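Local coordinates for carboxyltransferase domain-containing protein (Pyrococcus horikoshii, PDB 2PHC) that is of unknown function but, as a cyclophilin-like carboxyltransferase-domain protein, probably binds ATP and takes part in a hydrolase reaction, at residues 39-44 against 68-73; 102-107 against 112-117; 135-140 against 204-209. All blocks are in the same frame, centred on the assembly; numbering follows the deposited sequence.

Contact 1 (39-44 against 68-73); sequences PEWLVE and SYLKRI
Trp41 and Tyr69 meet because their first torsions turn both rings toward each other between turn and helix: the indole takes the crowded position between its backbone N and carbonyl carbon (chi1 50°), while the phenol extends from the helix with CG opposite the backbone N (chi1 178°). The benzo edge of the indole then points at one face of the phenol in a T-shaped pair, the planes at 87° and the six-membered ring centroids 4.9 Å apart. CZ2 of Trp41 makes the touch, 3.4 Å from CD2 of Tyr69, toward the rim of the ring rather than over its centre. Farther along the same edge, CH2 of Trp41 grazes CD2 of Leu70 at 4.4 Å. Here the turn leading into strand 42-48 is joined to helix 63-82, which together with helix 21-37 packs beside the four-stranded antiparallel sheet. The turn is a type I beta turn closed by Leu42 N to Pro39 O at 3.0 Å. It folds Pro39 back over the indole, so that CB of Pro39 rests on one face, 3.6 Å above the plane and offset toward its rim. The same proline crosses the phenol end at about a right angle, with CG of Pro39 3.4 Å from OH of Tyr69. That hydroxyl is buried here with no hydrogen-bonding partner in the model. Replacing Tyr69 by an alanine is likely to open a gap beside the helix and leave the Trp41 edge and the Pro39 ring without the surface they press on. The phenol also touches Glu37 of helix 21-37.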
loop_
_atom_site.group_PDB
_atom_site.type_symbol
_atom_site.label_atom_id
_atom_site.label_comp_id
_atom_site.label_asym_id
_atom_site.label_seq_id
_atom_site.Cartn_x
_atom_site.Cartn_y
_atom_site.Cartn_z
ATOM N N PRO A 39 -7.109 -26.298 9.223
ATOM C CA PRO A 39 -7.733 -27.445 8.614
ATOM C C PRO A 39 -6.998 -28.753 8.921
ATOM O O PRO A 39 -5.796 -28.811 9.031
ATOM C CB PRO A 39 -7.752 -27.087 7.141
ATOM C CG PRO A 39 -6.758 -26.097 6.980
ATOM C CD PRO A 39 -6.545 -25.400 8.226
ATOM N N GLU A 40 -7.784 -29.792 9.070
ATOM C CA GLU A 40 -7.381 -31.093 9.597
ATOM C C GLU A 40 -6.402 -31.764 8.669
ATOM O O GLU A 40 -5.624 -32.591 9.104
ATOM C CB GLU A 40 -8.625 -32.019 9.883
ATOM C CG GLU A 40 -8.995 -32.043 11.395
ATOM C CD GLU A 40 -10.160 -33.013 11.823
ATOM O OE1 GLU A 40 -10.503 -33.000 13.059
ATOM O OE2 GLU A 40 -10.716 -33.755 10.936
ATOM N N TRP A 41 -6.427 -31.351 7.413
ATOM C CA TRP A 41 -5.534 -31.869 6.392
ATOM C C TRP A 41 -4.168 -31.183 6.281
ATOM O O TRP A 41 -3.375 -31.586 5.412
ATOM C CB TRP A 41 -6.197 -31.890 5.034
ATOM C CG TRP A 41 -6.853 -30.612 4.611
ATOM C CD1 TRP A 41 -8.197 -30.330 4.628
ATOM C CD2 TRP A 41 -6.204 -29.420 4.051
ATOM N NE1 TRP A 41 -8.431 -29.043 4.133
ATOM C CE2 TRP A 41 -7.235 -28.466 3.780
ATOM C CE3 TRP A 41 -4.858 -29.060 3.786
ATOM C CZ2 TRP A 41 -6.962 -27.188 3.241
ATOM C CZ3 TRP A 41 -4.597 -27.756 3.265
ATOM C CH2 TRP A 41 -5.648 -26.854 3.009
ATOM N N LEU A 42 -3.902 -30.198 7.151
ATOM C CA LEU A 42 -2.689 -29.292 7.046
ATOM C C LEU A 42 -1.443 -29.996 7.499
ATOM O O LEU A 42 -1.366 -30.464 8.659
ATOM C CB LEU A 42 -2.778 -27.956 7.880
ATOM C CG LEU A 42 -1.589 -26.973 7.604
ATOM C CD1 LEU A 42 -1.510 -26.660 6.093
ATOM C CD2 LEU A 42 -1.714 -25.672 8.412
ATOM N N VAL A 43 -0.445 -30.021 6.647
ATOM C CA VAL A 43 0.828 -30.487 7.177
ATOM C C VAL A 43 1.867 -29.330 7.531
ATOM O O VAL A 43 2.258 -29.160 8.683
ATOM C CB VAL A 43 1.314 -31.661 6.333
ATOM C CG1 VAL A 43 2.820 -31.985 6.568
ATOM C CG2 VAL A 43 0.360 -32.891 6.567
ATOM N N GLU A 44 2.194 -28.501 6.536
ATOM C CA GLU A 44 3.204 -27.526 6.685
ATOM C C GLU A 44 2.804 -26.278 5.856
ATOM O O GLU A 44 2.064 -26.376 4.877
ATOM C CB GLU A 44 4.540 -28.106 6.186
ATOM C CG GLU A 44 5.768 -27.168 6.382
ATOM C CD GLU A 44 7.139 -27.883 6.530
ATOM O OE1 GLU A 44 7.976 -27.334 7.329
ATOM O OE2 GLU A 44 7.400 -28.934 5.851
ATOM N N SER A 68 -9.310 -26.135 -3.934
ATOM C CA SER A 68 -10.512 -25.302 -3.867
ATOM C C SER A 68 -10.446 -24.464 -2.656
ATOM O O SER A 68 -10.704 -23.278 -2.753
ATOM C CB SER A 68 -11.848 -26.124 -3.867
ATOM O OG SER A 68 -12.018 -26.803 -5.129
ATOM N N TYR A 69 -10.123 -25.071 -1.519
ATOM C CA TYR A 69 -10.071 -24.370 -0.268
ATOM C C TYR A 69 -9.075 -23.159 -0.262
ATOM O O TYR A 69 -9.287 -22.166 0.479
ATOM C CB TYR A 69 -9.578 -25.396 0.754
ATOM C CG TYR A 69 -9.387 -24.877 2.173
ATOM C CD1 TYR A 69 -10.303 -25.215 3.172
ATOM C CD2 TYR A 69 -8.262 -24.074 2.530
ATOM C CE1 TYR A 69 -10.131 -24.793 4.473
ATOM C CE2 TYR A 69 -8.072 -23.635 3.860
ATOM C CZ TYR A 69 -9.049 -23.976 4.803
ATOM O OH TYR A 69 -8.943 -23.599 6.129
ATOM N N LEU A 70 -7.996 -23.260 -1.048
ATOM C CA LEU A 70 -6.895 -22.321 -0.924
ATOM C C LEU A 70 -7.338 -21.195 -1.800
ATOM O O LEU A 70 -7.034 -20.051 -1.523
ATOM C CB LEU A 70 -5.556 -22.897 -1.394
ATOM C CG LEU A 70 -4.813 -23.915 -0.529
ATOM C CD1 LEU A 70 -3.502 -24.414 -1.314
ATOM C CD2 LEU A 70 -4.459 -23.279 0.773
ATOM N N LYS A 71 -8.120 -21.544 -2.829
ATOM C CA LYS A 71 -8.663 -20.548 -3.709
ATOM C C LYS A 71 -9.646 -19.673 -2.901
ATOM O O LYS A 71 -9.746 -18.487 -3.154
ATOM C CB LYS A 71 -9.334 -21.215 -4.914
ATOM C CG LYS A 71 -8.493 -21.298 -6.145
ATOM C CD LYS A 71 -9.007 -22.408 -7.052
ATOM C CE LYS A 71 -7.929 -22.730 -8.151
ATOM N NZ LYS A 71 -8.393 -23.536 -9.338
ATOM N N ARG A 72 -10.300 -20.271 -1.895
ATOM C CA ARG A 72 -11.429 -19.659 -1.163
ATOM C C ARG A 72 -10.911 -18.811 -0.016
ATOM O O ARG A 72 -11.330 -17.694 0.190
ATOM C CB ARG A 72 -12.385 -20.746 -0.676
ATOM C CG ARG A 72 -12.840 -21.617 -1.958
ATOM C CD ARG A 72 -13.764 -22.709 -1.690
ATOM N NE ARG A 72 -13.440 -23.483 -0.489
ATOM C CZ ARG A 72 -13.935 -24.701 -0.233
ATOM N NH1 ARG A 72 -14.790 -25.264 -1.102
ATOM N NH2 ARG A 72 -13.594 -25.322 0.892
ATOM N N ILE A 73 -9.974 -19.362 0.708
ATOM C CA ILE A 73 -9.269 -18.580 1.706
ATOM C C ILE A 73 -8.475 -17.360 1.099
ATOM O O ILE A 73 -8.555 -16.327 1.648
ATOM C CB ILE A 73 -8.561 -19.566 2.707
ATOM C CG1 ILE A 73 -8.167 -18.874 4.021
ATOM C CG2 ILE A 73 -7.397 -20.256 2.090
ATOM C CD1 ILE A 73 -8.177 -19.818 5.100
#

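Contact 2 (102-107 against 112-117); sequences FVAQYN and DDVIEI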
loop_
_atom_site.group_PDB
_atom_site.type_symbol
_atom_site.label_atom_id
_atom_site.label_comp_id
_atom_site.label_asym_id
_atom_site.label_seq_id
_atom_site.Cartn_x
_atom_site.Cartn_y
_atom_site.Cartn_z
ATOM N N PHE A 102 12.619 16.827 -9.375
ATOM C CA PHE A 102 13.855 16.571 -8.594
ATOM C C PHE A 102 13.831 15.149 -8.004
ATOM O O PHE A 102 14.901 14.479 -7.811
ATOM C CB PHE A 102 13.971 17.625 -7.490
ATOM C CG PHE A 102 15.072 17.350 -6.498
ATOM C CD1 PHE A 102 16.283 18.073 -6.536
ATOM C CD2 PHE A 102 14.904 16.373 -5.489
ATOM C CE1 PHE A 102 17.274 17.803 -5.645
ATOM C CE2 PHE A 102 15.951 16.077 -4.636
ATOM C CZ PHE A 102 17.113 16.799 -4.671
ATOM N N VAL A 103 12.632 14.668 -7.665
ATOM C CA VAL A 103 12.503 13.293 -7.064
ATOM C C VAL A 103 12.955 12.260 -8.077
ATOM O O VAL A 103 13.738 11.413 -7.753
ATOM C CB VAL A 103 11.063 12.904 -6.623
ATOM C CG1 VAL A 103 11.038 11.381 -6.254
ATOM C CG2 VAL A 103 10.605 13.784 -5.471
ATOM N N ALA A 104 12.406 12.389 -9.291
ATOM C CA ALA A 104 12.783 11.626 -10.482
ATOM C C ALA A 104 14.273 11.703 -10.680
ATOM O O ALA A 104 15.016 10.747 -10.595
ATOM C CB ALA A 104 12.066 12.264 -11.647
ATOM N N GLN A 105 14.751 12.899 -10.848
ATOM C CA GLN A 105 16.143 13.080 -11.205
ATOM C C GLN A 105 17.061 12.608 -10.150
ATOM O O GLN A 105 18.064 11.988 -10.486
ATOM C CB GLN A 105 16.341 14.572 -11.551
ATOM C CG GLN A 105 17.798 15.049 -11.584
ATOM C CD GLN A 105 18.005 16.114 -12.641
ATOM O OE1 GLN A 105 17.099 16.984 -12.864
ATOM N NE2 GLN A 105 19.195 16.042 -13.346
ATOM N N TYR A 106 16.786 12.882 -8.856
ATOM C CA TYR A 106 17.649 12.364 -7.717
ATOM C C TYR A 106 17.690 10.825 -7.739
ATOM O O TYR A 106 18.588 10.199 -7.262
ATOM C CB TYR A 106 17.076 12.908 -6.371
ATOM C CG TYR A 106 17.855 12.620 -5.100
ATOM C CD1 TYR A 106 18.695 13.578 -4.588
ATOM C CD2 TYR A 106 17.722 11.407 -4.370
ATOM C CE1 TYR A 106 19.440 13.361 -3.419
ATOM C CE2 TYR A 106 18.460 11.204 -3.128
ATOM C CZ TYR A 106 19.308 12.202 -2.710
ATOM O OH TYR A 106 20.109 12.110 -1.600
ATOM N N ASN A 107 16.725 10.186 -8.386
ATOM C CA ASN A 107 16.661 8.707 -8.330
ATOM C C ASN A 107 16.850 8.051 -9.668
ATOM O O ASN A 107 17.013 6.851 -9.724
ATOM C CB ASN A 107 15.338 8.253 -7.649
ATOM C CG ASN A 107 15.342 8.583 -6.191
ATOM O OD1 ASN A 107 16.195 8.094 -5.459
ATOM N ND2 ASN A 107 14.489 9.518 -5.785
ATOM N N ASP A 112 6.955 10.062 -15.056
ATOM C CA ASP A 112 5.933 9.004 -15.165
ATOM C C ASP A 112 6.236 7.751 -14.263
ATOM O O ASP A 112 5.296 7.130 -13.752
ATOM C CB ASP A 112 5.817 8.521 -16.631
ATOM C CG ASP A 112 4.937 9.433 -17.508
ATOM O OD1 ASP A 112 4.493 10.534 -17.016
ATOM O OD2 ASP A 112 4.682 9.014 -18.690
ATOM N N ASP A 113 7.528 7.391 -14.140
ATOM C CA ASP A 113 8.037 6.327 -13.291
ATOM C C ASP A 113 7.839 6.626 -11.792
ATOM O O ASP A 113 7.411 5.766 -11.074
ATOM C CB ASP A 113 9.523 6.051 -13.536
ATOM C CG ASP A 113 9.820 5.419 -14.950
ATOM O OD1 ASP A 113 8.919 4.814 -15.612
ATOM O OD2 ASP A 113 11.002 5.535 -15.383
ATOM N N VAL A 114 8.215 7.811 -11.327
ATOM C CA VAL A 114 7.839 8.281 -9.989
ATOM C C VAL A 114 6.342 8.042 -9.738
ATOM O O VAL A 114 5.968 7.446 -8.734
ATOM C CB VAL A 114 8.230 9.778 -9.728
ATOM C CG1 VAL A 114 7.681 10.307 -8.310
ATOM C CG2 VAL A 114 9.743 9.922 -9.815
ATOM N N ILE A 115 5.503 8.482 -10.667
ATOM C CA ILE A 115 4.046 8.346 -10.513
ATOM C C ILE A 115 3.517 6.872 -10.336
ATOM O O ILE A 115 2.568 6.642 -9.562
ATOM C CB ILE A 115 3.362 9.041 -11.659
ATOM C CG1 ILE A 115 3.671 10.551 -11.642
ATOM C CG2 ILE A 115 1.862 8.781 -11.682
ATOM C CD1 ILE A 115 2.813 11.325 -12.743
ATOM N N GLU A 116 4.131 5.915 -11.070
ATOM C CA GLU A 116 3.763 4.499 -11.082
ATOM C C GLU A 116 4.274 3.842 -9.824
ATOM O O GLU A 116 3.570 3.070 -9.210
ATOM C CB GLU A 116 4.390 3.770 -12.299
ATOM C CG GLU A 116 4.649 2.237 -12.143
ATOM C CD GLU A 116 3.404 1.379 -12.480
ATOM O OE1 GLU A 116 2.597 1.846 -13.362
ATOM O OE2 GLU A 116 3.225 0.254 -11.866
ATOM N N ILE A 117 5.510 4.179 -9.449
ATOM C CA ILE A 117 6.194 3.650 -8.295
ATOM C C ILE A 117 5.565 4.142 -7.018
ATOM O O ILE A 117 5.328 3.347 -6.117
ATOM C CB ILE A 117 7.640 4.000 -8.360
ATOM C CG1 ILE A 117 8.241 3.312 -9.596
ATOM C CG2 ILE A 117 8.427 3.584 -7.083
ATOM C CD1 ILE A 117 9.719 3.717 -9.820
#
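Between Val103, Ala104 and Val114 the contact is made by valine methyls, the Ala104 methyl and the Ala104 backbone; neither ring of segment 102-107 puts a face or an edge on the facing helix, and both point to other parts of the chain. The Phe102 ring turns to Arg180 in a cation-pi contact, and Tyr106 touches Pro147. The carboxamide of Asn107 bonds back to the chain before it, ND2 of Asn107 giving a hydrogen bond to O of Val103 at 2.8 Å. This bond is bent, 136° at the hydrogen, and the acceptor stands 27° out of the amide plane. A second bond from the same nitrogen runs to O of Ala145, so the amide links this segment to the loop there.

Across the interface Val114 does most of the work. Its two methyls fork over segment 102-107. CG2, the branch beside the backbone N, reaches the backbone itself, 3.5 Å from CA of Ala104 and 3.7 Å from N of Ala104, with CB of Ala104 alongside at 3.8 Å. CG1, opposite the backbone N (chi1 175°), meets CG1 of Val103 at 4.1 Å, the two valine side chains crossing at about a right angle. The small side chain of Ala104 lets CG2 of Val114 come this close to the backbone, and the CA atoms of Ala104 and Val114 are 6.0 Å apart. Behind the contact, Val103 lies against Arg180 and Ile182 of strand 180-184, and Val114 also touches Ile100. At the start of the second helix N of Asp113 bonds to OG of Ser110. Two consecutive short helices, 100-107 and 111-119, are thus joined by a short loop and packed across each other through small apolar residues, and the first of them lies against strand 180-184.

Contact 3 (135-140 against 204-209); sequences AYLGGM and DYVKFV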
loop_
_atom_site.group_PDB
_atom_site.type_symbol
_atom_site.label_atom_id
_atom_site.label_comp_id
_atom_site.label_asym_id
_atom_site.label_seq_id
_atom_site.Cartn_x
_atom_site.Cartn_y
_atom_site.Cartn_z
ATOM N N ALA A 135 -1.014 12.798 7.584
ATOM C CA ALA A 135 -1.050 11.343 7.589
ATOM C C ALA A 135 0.278 10.749 7.183
ATOM O O ALA A 135 0.875 11.122 6.182
ATOM C CB ALA A 135 -2.091 10.866 6.674
ATOM N N TYR A 136 0.724 9.779 7.959
ATOM C CA TYR A 136 2.064 9.288 7.853
ATOM C C TYR A 136 1.844 7.900 7.431
ATOM O O TYR A 136 0.983 7.231 8.019
ATOM C CB TYR A 136 2.712 9.246 9.208
ATOM C CG TYR A 136 3.059 10.565 9.804
ATOM C CD1 TYR A 136 4.396 11.055 9.758
ATOM C CD2 TYR A 136 2.126 11.250 10.544
ATOM C CE1 TYR A 136 4.735 12.224 10.380
ATOM C CE2 TYR A 136 2.459 12.392 11.180
ATOM C CZ TYR A 136 3.779 12.891 11.074
ATOM O OH TYR A 136 4.089 14.078 11.726
ATOM N N LEU A 137 2.609 7.449 6.446
ATOM C CA LEU A 137 2.299 6.179 5.722
ATOM C C LEU A 137 3.556 5.354 5.666
ATOM O O LEU A 137 4.635 5.898 5.903
ATOM C CB LEU A 137 1.774 6.338 4.288
ATOM C CG LEU A 137 0.583 7.195 4.005
ATOM C CD1 LEU A 137 0.421 7.219 2.494
ATOM C CD2 LEU A 137 -0.758 6.906 4.743
ATOM N N GLY A 138 3.395 4.024 5.514
ATOM C CA GLY A 138 4.460 3.107 5.540
ATOM C C GLY A 138 4.262 2.352 4.268
ATOM O O GLY A 138 3.174 2.255 3.754
ATOM N N GLY A 139 5.338 1.811 3.734
ATOM C CA GLY A 139 5.146 0.920 2.591
ATOM C C GLY A 139 5.742 1.470 1.283
ATOM O O GLY A 139 5.728 0.801 0.331
ATOM N N MET A 140 6.288 2.689 1.270
ATOM C CA MET A 140 6.805 3.307 0.041
ATOM C C MET A 140 7.915 2.507 -0.592
ATOM O O MET A 140 8.938 2.195 0.067
ATOM C CB MET A 140 7.382 4.759 0.328
ATOM C CG MET A 140 7.550 5.636 -1.016
ATOM S SD MET A 140 8.078 7.272 -0.761
ATOM C CE MET A 140 9.606 7.014 -0.291
ATOM N N ASP A 204 -5.837 1.264 8.684
ATOM C CA ASP A 204 -6.289 1.317 7.279
ATOM C C ASP A 204 -5.172 1.284 6.197
ATOM O O ASP A 204 -4.021 1.573 6.474
ATOM C CB ASP A 204 -7.054 2.616 7.048
ATOM C CG ASP A 204 -8.372 2.693 7.860
ATOM O OD1 ASP A 204 -8.809 1.718 8.562
ATOM O OD2 ASP A 204 -8.985 3.761 7.762
ATOM N N TYR A 205 -5.550 0.943 4.962
ATOM C CA TYR A 205 -4.620 0.940 3.817
ATOM C C TYR A 205 -5.022 2.009 2.826
ATOM O O TYR A 205 -6.193 2.461 2.767
ATOM C CB TYR A 205 -4.520 -0.403 3.068
ATOM C CG TYR A 205 -4.339 -1.625 3.956
ATOM C CD1 TYR A 205 -3.343 -1.689 4.875
ATOM C CD2 TYR A 205 -5.244 -2.702 3.883
ATOM C CE1 TYR A 205 -3.201 -2.843 5.763
ATOM C CE2 TYR A 205 -5.142 -3.827 4.755
ATOM C CZ TYR A 205 -4.118 -3.897 5.655
ATOM O OH TYR A 205 -3.979 -4.995 6.454
ATOM N N VAL A 206 -4.038 2.484 2.059
ATOM C CA VAL A 206 -4.392 3.542 1.135
ATOM C C VAL A 206 -3.908 3.193 -0.265
ATOM O O VAL A 206 -2.809 2.751 -0.425
ATOM C CB VAL A 206 -3.832 4.956 1.561
ATOM C CG1 VAL A 206 -3.981 5.915 0.364
ATOM C CG2 VAL A 206 -4.550 5.573 2.882
ATOM N N LYS A 207 -4.729 3.482 -1.255
ATOM C CA LYS A 207 -4.336 3.267 -2.598
ATOM C C LYS A 207 -4.413 4.661 -3.243
ATOM O O LYS A 207 -5.481 5.255 -3.266
ATOM C CB LYS A 207 -5.320 2.257 -3.307
ATOM C CG LYS A 207 -4.897 1.862 -4.793
ATOM C CD LYS A 207 -3.393 1.534 -4.944
ATOM C CE LYS A 207 -2.922 0.899 -6.362
ATOM N NZ LYS A 207 -3.254 1.838 -7.517
ATOM N N PHE A 208 -3.275 5.204 -3.693
ATOM C CA PHE A 208 -3.290 6.461 -4.443
ATOM C C PHE A 208 -3.671 6.191 -5.869
ATOM O O PHE A 208 -3.284 5.184 -6.426
ATOM C CB PHE A 208 -2.000 7.250 -4.377
ATOM C CG PHE A 208 -1.619 7.680 -2.976
ATOM C CD1 PHE A 208 -2.351 8.607 -2.293
ATOM C CD2 PHE A 208 -0.487 7.182 -2.383
ATOM C CE1 PHE A 208 -1.947 9.005 -1.010
ATOM C CE2 PHE A 208 -0.089 7.561 -1.114
ATOM C CZ PHE A 208 -0.821 8.478 -0.464
ATOM N N VAL A 209 -4.486 7.100 -6.406
ATOM C CA VAL A 209 -5.102 6.942 -7.722
ATOM C C VAL A 209 -4.801 8.194 -8.537
ATOM O O VAL A 209 -5.446 9.232 -8.293
ATOM C CB VAL A 209 -6.686 6.794 -7.616
ATOM C CG1 VAL A 209 -7.320 6.630 -9.065
ATOM C CG2 VAL A 209 -7.100 5.632 -6.703
#
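Carbon-to-carbon contacts made by Leu137 with Phe208 and Val206 carry this interface. The leucine points from strand 134-138 into the interior, its CG beside the backbone N (chi1 -54°), and the terminal methyls divide between two partners. CD1 of Leu137 comes to CZ of Phe208 at 3.4 Å and to CE2 of Phe208 at 3.7 Å, meeting the far end of the ring obliquely; the two side chains approach from opposite directions. CD2 of Leu137 lies more loosely against CG2 of Val206, at 4.4 Å.

Within segment 204-209, Val206 and Phe208 alternate with residues of the other face and so send their side chains to the same side. CG1 of Val206 stands 3.9 Å above one face of the Phe208 ring, offset toward its rim. The valine thus touches the leucine with one methyl and covers part of the phenyl with the other.

Aromatic neighbours extend the cluster. Phe208 meets the ring of His118 at a shallow angle and that of Tyr123 more steeply, and it also touches Trp170, which Leu137 touches too.

Backbone pairing takes place through the strand in between: 123-129 lies antiparallel to both 134-138 and 205-211, and the CA atoms of Leu137 and Val206 remain 8.5 Å apart. Val125 of that middle strand contacts both of them, while from strand 85-92 Ile88 touches Val206, and Val90 and Tyr92 touch Phe208. The seven-stranded mixed sheet, whose first and last strands also pair, is consistent with the cyclophilin-like clan of this family.

With buried, wholly apolar side chains doing the touching, the direct contact probably rests on van der Waals packing and exclusion of water, without directional polar bonds.

In the fold
The contacts follow one another along the chain, contact 1 closing before contact 2 opens and contact 2 before contact 3. Contact 1 belongs to the N-terminal part, where helices 21-37 and 63-82 accompany the four-stranded sheet; its centre is 41 Å from that of contact 2, on the opposite side of the chain's centre, and 31 Å from that of contact 3. Contacts 2 and 3 are neighbours, with centres 17 Å and nearest atoms about 6 Å apart. Contact 3 joins two strands of the seven-stranded sheet, 134-138 and 205-211, separated by 123-129; contact 2 lies beside that sheet, against strand 180-184. The chain thus appears to form two distinct parts, the first built on the four-stranded sheet and the second on the seven-stranded one.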